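Side-chain contacts in beta-glucoside phosphorylase BglX (Unidentified, PDB 5VQE), which probably cleaves beta-glucosides by phosphorolysis, as a family 3 glycosidase relative that acts as a glycoside phosphorylase: residues P169-I172 / I173-A176; E126-G129 / E130-S134; A178-R181 / G182-W186. All coordinates share one frame; numbering follows the deposited sequence.

Contact 1: P169-I172 / I173-A176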
ATOM      1  N   PRO A 169       6.145 -16.515  -1.523  1.00 17.06           N
ATOM      2  CA  PRO A 169       6.933 -15.923  -0.430  1.00 16.48           C
ATOM      3  C   PRO A 169       8.365 -15.580  -0.799  1.00 16.15           C
ATOM      4  O   PRO A 169       8.889 -14.563  -0.335  1.00 14.56           O
ATOM      5  CB  PRO A 169       6.866 -17.009   0.651  1.00 14.82           C
ATOM      6  CG  PRO A 169       5.557 -17.638   0.433  1.00 17.18           C
ATOM      7  CD  PRO A 169       5.371 -17.681  -1.060  1.00 17.39           C
ATOM      8  N   GLU A 170       9.031 -16.398  -1.611  1.00 15.15           N
ATOM      9  CA  GLU A 170      10.425 -16.105  -1.923  1.00 15.16           C
ATOM     10  C   GLU A 170      10.547 -14.831  -2.751  1.00 13.49           C
ATOM     11  O   GLU A 170      11.467 -14.036  -2.540  1.00 13.59           O
ATOM     12  CB  GLU A 170      11.069 -17.304  -2.627  1.00 18.44           C
ATOM     13  CG  GLU A 170      11.013 -18.588  -1.791  1.00 20.06           C
ATOM     14  CD  GLU A 170      11.538 -18.395  -0.373  1.00 23.14           C
ATOM     15  OE1 GLU A 170      12.685 -17.925  -0.228  1.00 22.57           O
ATOM     16  OE2 GLU A 170      10.801 -18.704   0.593  1.00 24.00           O
ATOM     17  N   ARG A 171       9.606 -14.591  -3.666  1.00 13.11           N
ATOM     18  CA  ARG A 171       9.641 -13.357  -4.447  1.00 14.08           C
ATOM     19  C   ARG A 171       9.283 -12.152  -3.578  1.00 14.34           C
ATOM     20  O   ARG A 171       9.887 -11.080  -3.710  1.00 12.11           O
ATOM     21  CB  ARG A 171       8.702 -13.463  -5.654  1.00 15.32           C
ATOM     22  CG  ARG A 171       8.732 -12.236  -6.546  1.00 14.77           C
ATOM     23  CD  ARG A 171       7.966 -12.397  -7.868  1.00 17.06           C
ATOM     24  NE  ARG A 171       8.459 -13.504  -8.690  1.00 15.85           N
ATOM     25  CZ  ARG A 171       7.841 -14.671  -8.857  1.00 23.38           C
ATOM     26  NH1 ARG A 171       6.677 -14.923  -8.269  1.00 15.58           N
ATOM     27  NH2 ARG A 171       8.386 -15.598  -9.635  1.00 27.42           N
ATOM     28  N   ILE A 172       8.311 -12.310  -2.678  1.00  9.99           N
ATOM     29  CA  ILE A 172       7.975 -11.234  -1.750  1.00  9.02           C
ATOM     30  C   ILE A 172       9.209 -10.816  -0.962  1.00 12.20           C
ATOM     31  O   ILE A 172       9.487  -9.619  -0.803  1.00 11.24           O
ATOM     32  CB  ILE A 172       6.828 -11.667  -0.819  1.00 11.98           C
ATOM     33  CG1 ILE A 172       5.548 -11.888  -1.632  1.00 11.66           C
ATOM     34  CG2 ILE A 172       6.575 -10.620   0.258  1.00  9.95           C
ATOM     35  CD1 ILE A 172       4.527 -12.782  -0.946  1.00 14.92           C
ATOM     36  N   ILE A 173       9.960 -11.798  -0.442  1.00 10.94           N
ATOM     37  CA  ILE A 173      11.168 -11.499   0.325  1.00 11.80           C
ATOM     38  C   ILE A 173      12.165 -10.733  -0.537  1.00 12.61           C
ATOM     39  O   ILE A 173      12.718  -9.712  -0.110  1.00 13.50           O
ATOM     40  CB  ILE A 173      11.781 -12.797   0.891  1.00 11.89           C
ATOM     41  CG1 ILE A 173      10.855 -13.398   1.960  1.00 12.51           C
ATOM     42  CG2 ILE A 173      13.171 -12.556   1.465  1.00 14.54           C
ATOM     43  CD1 ILE A 173      11.229 -14.807   2.412  1.00 18.45           C
ATOM     44  N   ARG A 174      12.412 -11.212  -1.764  1.00 13.78           N
ATOM     45  CA  ARG A 174      13.367 -10.541  -2.651  1.00 15.51           C
ATOM     46  C   ARG A 174      12.955  -9.098  -2.905  1.00 14.50           C
ATOM     47  O   ARG A 174      13.766  -8.169  -2.793  1.00 15.03           O
ATOM     48  CB  ARG A 174      13.467 -11.263  -4.001  1.00 16.00           C
ATOM     49  CG  ARG A 174      14.044 -12.645  -3.987  1.00 26.21           C
ATOM     50  CD  ARG A 174      14.515 -13.049  -5.389  1.00 20.05           C
ATOM     51  NE  ARG A 174      13.443 -13.250  -6.368  1.00 23.32           N
ATOM     52  CZ  ARG A 174      12.701 -14.353  -6.461  1.00 26.87           C
ATOM     53  NH1 ARG A 174      12.876 -15.364  -5.608  1.00 23.32           N
ATOM     54  NH2 ARG A 174      11.768 -14.445  -7.402  1.00 26.11           N
ATOM     55  N   MET A 175      11.695  -8.903  -3.281  1.00 11.91           N
ATOM     56  CA  MET A 175      11.225  -7.590  -3.700  1.00 10.94           C
ATOM     57  C   MET A 175      11.172  -6.625  -2.524  1.00 11.57           C
ATOM     58  O   MET A 175      11.567  -5.460  -2.647  1.00 12.94           O
ATOM     59  CB  MET A 175       9.848  -7.729  -4.350  1.00 10.55           C
ATOM     60  CG  MET A 175       9.844  -8.554  -5.631  1.00 15.02           C
ATOM     61  SD  MET A 175      10.512  -7.594  -6.995  1.00 15.74           S
ATOM     62  CE  MET A 175      10.679  -8.835  -8.294  1.00 17.43           C
ATOM     63  N   ALA A 176      10.682  -7.090  -1.378  1.00 10.93           N
ATOM     64  CA  ALA A 176      10.565  -6.212  -0.218  1.00 10.03           C
ATOM     65  C   ALA A 176      11.934  -5.783   0.298  1.00 11.47           C
ATOM     66  O   ALA A 176      12.120  -4.630   0.698  1.00  9.65           O
ATOM     67  CB  ALA A 176       9.772  -6.909   0.884  1.00 11.45           C
TER

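Contact 2: E126-G129 / E130-S134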
ATOM      1  N   GLU A 126      13.883  -2.105  -6.100  1.00 14.47           N
ATOM      2  CA  GLU A 126      14.841  -1.127  -5.592  1.00 12.98           C
ATOM      3  C   GLU A 126      14.565   0.243  -6.188  1.00 14.09           C
ATOM      4  O   GLU A 126      14.575   1.254  -5.476  1.00 11.77           O
ATOM      5  CB  GLU A 126      16.271  -1.572  -5.898  1.00 16.46           C
ATOM      6  CG  GLU A 126      17.333  -0.723  -5.203  1.00 24.09           C
ATOM      7  CD  GLU A 126      18.714  -1.351  -5.260  1.00 32.50           C
ATOM      8  OE1 GLU A 126      18.847  -2.452  -5.833  1.00 40.59           O
ATOM      9  OE2 GLU A 126      19.666  -0.743  -4.727  1.00 36.94           O
ATOM     10  N   HIS A 127      14.304   0.296  -7.495  1.00 12.62           N
ATOM     11  CA  HIS A 127      13.978   1.565  -8.136  1.00 13.80           C
ATOM     12  C   HIS A 127      12.678   2.140  -7.594  1.00 10.19           C
ATOM     13  O   HIS A 127      12.591   3.341  -7.332  1.00 10.21           O
ATOM     14  CB  HIS A 127      13.899   1.384  -9.651  1.00 15.56           C
ATOM     15  CG  HIS A 127      15.221   1.071 -10.278  1.00 18.24           C
ATOM     16  ND1 HIS A 127      15.341   0.543 -11.545  1.00 22.07           N
ATOM     17  CD2 HIS A 127      16.482   1.218  -9.809  1.00 23.33           C
ATOM     18  CE1 HIS A 127      16.620   0.367 -11.825  1.00 22.98           C
ATOM     19  NE2 HIS A 127      17.333   0.774 -10.791  1.00 24.65           N
ATOM     20  N   LEU A 128      11.657   1.299  -7.416  1.00 11.91           N
ATOM     21  CA  LEU A 128      10.420   1.765  -6.792  1.00 11.24           C
ATOM     22  C   LEU A 128      10.700   2.423  -5.449  1.00  9.21           C
ATOM     23  O   LEU A 128      10.210   3.520  -5.165  1.00 12.82           O
ATOM     24  CB  LEU A 128       9.445   0.600  -6.609  1.00  9.75           C
ATOM     25  CG  LEU A 128       8.149   0.955  -5.877  1.00 10.53           C
ATOM     26  CD1 LEU A 128       7.338   1.949  -6.692  1.00 12.54           C
ATOM     27  CD2 LEU A 128       7.357  -0.307  -5.602  1.00 17.80           C
ATOM     28  N   GLY A 129      11.470   1.747  -4.597  1.00 10.76           N
ATOM     29  CA  GLY A 129      11.789   2.309  -3.297  1.00 11.02           C
ATOM     30  C   GLY A 129      12.546   3.621  -3.394  1.00 12.57           C
ATOM     31  O   GLY A 129      12.288   4.555  -2.632  1.00 11.17           O
ATOM     32  N   GLU A 130      13.494   3.709  -4.331  1.00 10.57           N
ATOM     33  CA  GLU A 130      14.214   4.963  -4.532  1.00 13.89           C
ATOM     34  C   GLU A 130      13.265   6.099  -4.894  1.00 10.83           C
ATOM     35  O   GLU A 130      13.385   7.207  -4.366  1.00 12.61           O
ATOM     36  CB  GLU A 130      15.289   4.805  -5.615  1.00 11.83           C
ATOM     37  CG  GLU A 130      16.520   4.076  -5.154  1.00 14.75           C
ATOM     38  CD  GLU A 130      17.786   4.536  -5.869  1.00 21.43           C
ATOM     39  OE1 GLU A 130      18.046   5.754  -5.905  1.00 21.26           O
ATOM     40  OE2 GLU A 130      18.528   3.676  -6.377  1.00 22.24           O
ATOM     41  N   VAL A 131      12.320   5.858  -5.804  1.00 10.79           N
ATOM     42  CA  VAL A 131      11.401   6.933  -6.180  1.00 13.54           C
ATOM     43  C   VAL A 131      10.578   7.359  -4.977  1.00 12.18           C
ATOM     44  O   VAL A 131      10.404   8.553  -4.708  1.00 11.14           O
ATOM     45  CB  VAL A 131      10.496   6.513  -7.351  1.00 12.79           C
ATOM     46  CG1 VAL A 131       9.496   7.630  -7.675  1.00 11.43           C
ATOM     47  CG2 VAL A 131      11.329   6.185  -8.571  1.00 15.04           C
ATOM     48  N   CYS A 132      10.047   6.385  -4.236  1.00 13.04           N
ATOM     49  CA  CYS A 132       9.234   6.718  -3.073  1.00 11.72           C
ATOM     50  C   CYS A 132      10.019   7.580  -2.094  1.00 10.89           C
ATOM     51  O   CYS A 132       9.549   8.635  -1.653  1.00 10.29           O
ATOM     52  CB  CYS A 132       8.756   5.447  -2.376  1.00  9.69           C
ATOM     53  SG  CYS A 132       7.685   4.359  -3.349  1.00 13.69           S
ATOM     54  N   ALA A 133      11.216   7.134  -1.733  1.00 10.52           N
ATOM     55  CA  ALA A 133      11.992   7.811  -0.709  1.00  9.45           C
ATOM     56  C   ALA A 133      12.633   9.083  -1.247  1.00 14.14           C
ATOM     57  O   ALA A 133      12.716  10.090  -0.529  1.00 12.57           O
ATOM     58  CB  ALA A 133      13.048   6.858  -0.155  1.00 10.63           C
ATOM     59  N   SER A 134      13.088   9.059  -2.500  1.00 11.55           N
ATOM     60  CA  SER A 134      13.675  10.255  -3.092  1.00 12.78           C
ATOM     61  C   SER A 134      12.659  11.386  -3.147  1.00 12.72           C
ATOM     62  O   SER A 134      12.942  12.514  -2.721  1.00 12.76           O
ATOM     63  CB  SER A 134      14.212   9.944  -4.489  1.00 14.49           C
ATOM     64  OG  SER A 134      14.747  11.113  -5.075  1.00 20.69           O
TER

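Contact 3: A178-R181 / G182-W186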
ATOM      1  N   ALA A 178      14.588  -5.400  -1.504  1.00 14.40           N
ATOM      2  CA  ALA A 178      15.059  -4.429  -2.486  1.00 12.61           C
ATOM      3  C   ALA A 178      14.361  -3.082  -2.328  1.00 13.86           C
ATOM      4  O   ALA A 178      15.007  -2.030  -2.419  1.00 12.83           O
ATOM      5  CB  ALA A 178      14.850  -4.968  -3.895  1.00 13.02           C
ATOM      6  N   TYR A 179      13.041  -3.088  -2.119  1.00 13.42           N
ATOM      7  CA  TYR A 179      12.339  -1.840  -1.841  1.00 11.95           C
ATOM      8  C   TYR A 179      12.993  -1.129  -0.666  1.00 12.04           C
ATOM      9  O   TYR A 179      13.275   0.075  -0.721  1.00 11.85           O
ATOM     10  CB  TYR A 179      10.853  -2.111  -1.564  1.00 11.85           C
ATOM     11  CG  TYR A 179      10.049  -0.871  -1.190  1.00 11.81           C
ATOM     12  CD1 TYR A 179      10.053  -0.387   0.112  1.00 10.39           C
ATOM     13  CD2 TYR A 179       9.286  -0.190  -2.137  1.00 14.02           C
ATOM     14  CE1 TYR A 179       9.326   0.741   0.468  1.00 14.20           C
ATOM     15  CE2 TYR A 179       8.553   0.952  -1.786  1.00 13.22           C
ATOM     16  CZ  TYR A 179       8.583   1.406  -0.481  1.00 14.58           C
ATOM     17  OH  TYR A 179       7.875   2.526  -0.098  1.00 11.46           O
ATOM     18  N   CYS A 180      13.271  -1.875   0.404  1.00 11.93           N
ATOM     19  CA  CYS A 180      13.901  -1.272   1.572  1.00 12.70           C
ATOM     20  C   CYS A 180      15.289  -0.743   1.241  1.00 13.56           C
ATOM     21  O   CYS A 180      15.698   0.303   1.758  1.00 10.47           O
ATOM     22  CB  CYS A 180      13.979  -2.281   2.712  1.00 11.99           C
ATOM     23  SG  CYS A 180      12.360  -2.740   3.415  1.00 13.34           S
ATOM     24  N   ARG A 181      16.043  -1.457   0.403  1.00 13.95           N
ATOM     25  CA  ARG A 181      17.354  -0.944   0.017  1.00 16.37           C
ATOM     26  C   ARG A 181      17.227   0.424  -0.629  1.00 15.48           C
ATOM     27  O   ARG A 181      18.003   1.339  -0.323  1.00 13.76           O
ATOM     28  CB  ARG A 181      18.062  -1.909  -0.933  1.00 19.36           C
ATOM     29  CG  ARG A 181      18.740  -3.078  -0.249  1.00 25.15           C
ATOM     30  CD  ARG A 181      19.813  -3.709  -1.153  1.00 26.82           C
ATOM     31  NE  ARG A 181      19.287  -4.173  -2.437  1.00 29.76           N
ATOM     32  CZ  ARG A 181      18.637  -5.322  -2.613  1.00 25.80           C
ATOM     33  NH1 ARG A 181      18.410  -6.130  -1.587  1.00 28.19           N
ATOM     34  NH2 ARG A 181      18.205  -5.662  -3.818  1.00 34.22           N
ATOM     35  N   GLY A 182      16.251   0.580  -1.528  1.00 13.03           N
ATOM     36  CA  GLY A 182      16.058   1.856  -2.192  1.00 13.86           C
ATOM     37  C   GLY A 182      15.689   2.966  -1.229  1.00 13.99           C
ATOM     38  O   GLY A 182      16.108   4.112  -1.402  1.00 15.25           O
ATOM     39  N   CYS A 183      14.901   2.645  -0.198  1.00 11.77           N
ATOM     40  CA  CYS A 183      14.492   3.677   0.749  1.00 11.15           C
ATOM     41  C   CYS A 183      15.651   4.109   1.639  1.00 13.79           C
ATOM     42  O   CYS A 183      15.804   5.302   1.923  1.00 12.88           O
ATOM     43  CB  CYS A 183      13.326   3.185   1.621  1.00 12.62           C
ATOM     44  SG  CYS A 183      11.796   2.918   0.744  1.00 16.55           S
ATOM     45  N   ARG A 184      16.461   3.155   2.109  1.00 14.10           N
ATOM     46  CA  ARG A 184      17.550   3.485   3.023  1.00 16.88           C
ATOM     47  C   ARG A 184      18.587   4.375   2.359  1.00 19.20           C
ATOM     48  O   ARG A 184      19.302   5.118   3.043  1.00 17.35           O
ATOM     49  CB  ARG A 184      18.206   2.205   3.536  1.00 20.50           C
ATOM     50  CG  ARG A 184      17.259   1.389   4.380  1.00 22.89           C
ATOM     51  CD  ARG A 184      17.900   0.198   5.028  1.00 26.87           C
ATOM     52  NE  ARG A 184      16.869  -0.489   5.793  1.00 24.30           N
ATOM     53  CZ  ARG A 184      16.452  -1.730   5.584  1.00 22.36           C
ATOM     54  NH1 ARG A 184      16.989  -2.493   4.641  1.00 27.91           N
ATOM     55  NH2 ARG A 184      15.486  -2.213   6.348  1.00 23.75           N
ATOM     56  N   LYS A 185      18.691   4.305   1.032  1.00 17.03           N
ATOM     57  CA  LYS A 185      19.590   5.189   0.306  1.00 18.30           C
ATOM     58  C   LYS A 185      19.197   6.649   0.484  1.00 18.23           C
ATOM     59  O   LYS A 185      20.055   7.534   0.368  1.00 18.58           O
ATOM     60  CB  LYS A 185      19.599   4.781  -1.174  1.00 18.76           C
ATOM     61  CG  LYS A 185      20.088   5.848  -2.137  1.00 26.36           C
ATOM     62  CD  LYS A 185      20.341   5.273  -3.538  1.00 27.51           C
ATOM     63  CE  LYS A 185      20.670   6.384  -4.543  1.00 27.84           C
ATOM     64  NZ  LYS A 185      20.994   5.854  -5.905  1.00 29.94           N
ATOM     65  N   TRP A 186      17.934   6.921   0.809  1.00 16.47           N
ATOM     66  CA  TRP A 186      17.445   8.283   0.955  1.00 17.97           C
ATOM     67  C   TRP A 186      17.042   8.615   2.387  1.00 15.33           C
ATOM     68  O   TRP A 186      16.379   9.629   2.614  1.00 16.82           O
ATOM     69  CB  TRP A 186      16.285   8.516  -0.019  1.00 15.69           C
ATOM     70  CG  TRP A 186      16.746   8.440  -1.442  1.00 13.08           C
ATOM     71  CD1 TRP A 186      16.740   7.341  -2.249  1.00 16.65           C
ATOM     72  CD2 TRP A 186      17.313   9.500  -2.216  1.00 15.19           C
ATOM     73  NE1 TRP A 186      17.260   7.652  -3.480  1.00 18.55           N
ATOM     74  CE2 TRP A 186      17.624   8.972  -3.484  1.00 17.56           C
ATOM     75  CE3 TRP A 186      17.590  10.849  -1.959  1.00 18.60           C
ATOM     76  CZ2 TRP A 186      18.189   9.744  -4.495  1.00 18.22           C
ATOM     77  CZ3 TRP A 186      18.157  11.612  -2.967  1.00 18.13           C
ATOM     78  CH2 TRP A 186      18.452  11.057  -4.215  1.00 13.96           C
TER

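Contact 1: P169-I172 / I173-A176
Arg171 and Arg174 come together as an i, i+3 pair on the first turns of helix 169-184, part of the glycosyl hydrolase family 3 N-terminal domain of TIM-barrel type. The backbone supplies the frame: Ile173, Arg174, Met175 and Ala176 each donate N-H to the carbonyl oxygen four residues back, the bond from Met175 N to Arg171 O measuring 2.9 Å.

The charged pair gathers round an acid. Arg171 NE and Arg174 NH2 stand 3.7 Å apart, and both form salt bridges to the same oxygen, OD1 of Asp120, which lies just ahead of helix 122-138. The two guanidinium planes are nearly perpendicular, at 89°. The guanidinium of Arg174 folds back under the preceding turn, where Arg171 CA sits over its centre, 3.7 Å above the plane. Arg171 CB covers the same group, lying 3.7 Å from Arg174 NH2. The bend of the Arg174 chain at chi3 (-68°) turns the guanidinium back along the helix to meet them. Glu170 follows another route, its OE2 forming a salt bridge with Arg225 of helix 216-232.

Apolar contacts are made by two further groups. The stems of Arg171 and Met175, an i, i+4 pair, lie side by side and point the same way, with CG of Arg171 4.0 Å from CG of Met175, and beyond them Met175 touches Ala125 of helix 122-138. Ile173 packs against Ile226 and Ala229 of helix 216-232, so the helix is flanked by two others.

A separate close approach involves a carbonyl. With CG1 of Ile173 beside its own backbone N (chi1 -68°), that methylene rests 3.2 Å from Pro169 O, the oxygen that also accepts the N-H of Ile173.

Contact 2: E126-G129 / E130-S134
Helix 122-138 of the TIM-barrel-type domain carries this contact, in which Leu128 and Cys132 meet one turn apart. CD1 of Leu128 lies 4.1 Å from SG of Cys132, a loose apolar touch. It is made possible because SG stands beside the backbone N of Cys132 (chi1 -62°), leaning back toward the preceding turn. Regular i to i+4 bonds run beneath, including Cys132 N to Leu128 O at 3.0 Å and Ala133 N to Gly129 O at 2.9 Å.

On another side of the helix, CG of Glu130 lies 3.4 Å from Glu126 O. The carboxylates of these two glutamates come within 4.9 Å, OE2 of Glu126 to OE2 of Glu130, without touching. Basic partners probably ease this proximity: OE1 of Glu130 forms a salt bridge with Lys185 and also accepts the indole NE1-H of Trp186, while Glu126 has a long, weak ion pair with Arg181. Val131 turns CG2 back to 3.3 Å from His127 O.

Leu128 and Cys132 both pack on Tyr179 of helix 169-184, and Cys132 also reaches Leu93, just beyond strand 88-91. Val131 faces helix 378-391, where the ring of His127 stacks with Trp383.

Contact 3: A178-R181 / G182-W186
The sulfur of Cys183 approaches the ring of Tyr179 obliquely, 4.0 Å from its centroid and 38° off the ring normal, in a sulfur-aromatic contact near the end of helix 169-184. The closest ring atom is CE1 of Tyr179, 3.3 Å from SG of Cys183. Tyr179 CG lies anti to its own backbone N (chi1 177°), and although the side chain leaves the helix away from the later residues, its far end returns to the sulfur. Hydrogen bonds from the hydroxyl to Leu93 O and Thr144 OG1 hold the far end of the ring in place.

Beside this pair, Arg184 lays one face of its guanidinium against Cys180. CB of Cys180 lies 3.6 Å from NH1 of Arg184, while CG of Arg184 rests 3.2 Å from Cys180 O. That same oxygen accepts the N-H of Arg184 at 3.0 Å, nearly straight off the carbonyl. NE of Arg184 forms a salt bridge with Glu236. An alanine at Arg184 would probably leave Glu236 without this charged mate and uncover CB of Cys180.

Arg181 likewise runs back toward the start of the helix, on another side. Its guanidinium has Ala178 CA 3.5 Å above one face, offset toward the rim. The hydrogen bond from Lys185 N to Arg181 O is weak at 3.3 Å.

Aliphatic atoms thus cover faces of both guanidinium groups while their N-H groups pair with acids, Arg184 NE with Glu236 and Arg181 NH2 with Glu122 of helix 122-138, and the buried tyrosine hydroxyl has its polarity met by two oxygens.

In the fold
From the N terminus, contact 2 comes first, on helix 122-138; contacts 1 and 3 follow in series on helix 169-184. Each links neighbouring turns of a single helix, so none closes a long loop, and none nests in or crosses another. Contacts 1 and 3 nearly adjoin along their helix, with centres about 14 Å apart. Contacts 2 and 3, with centres about 7 Å apart, meet directly: Ala133 packs on Cys183 and Trp186, next to the polar group formed by Glu130 with Lys185 and Trp186. Contact 1 turns partly to helix 216-232, and together the three join consecutive helices of the TIM-barrel-type domain, which binds the fluoroglucose.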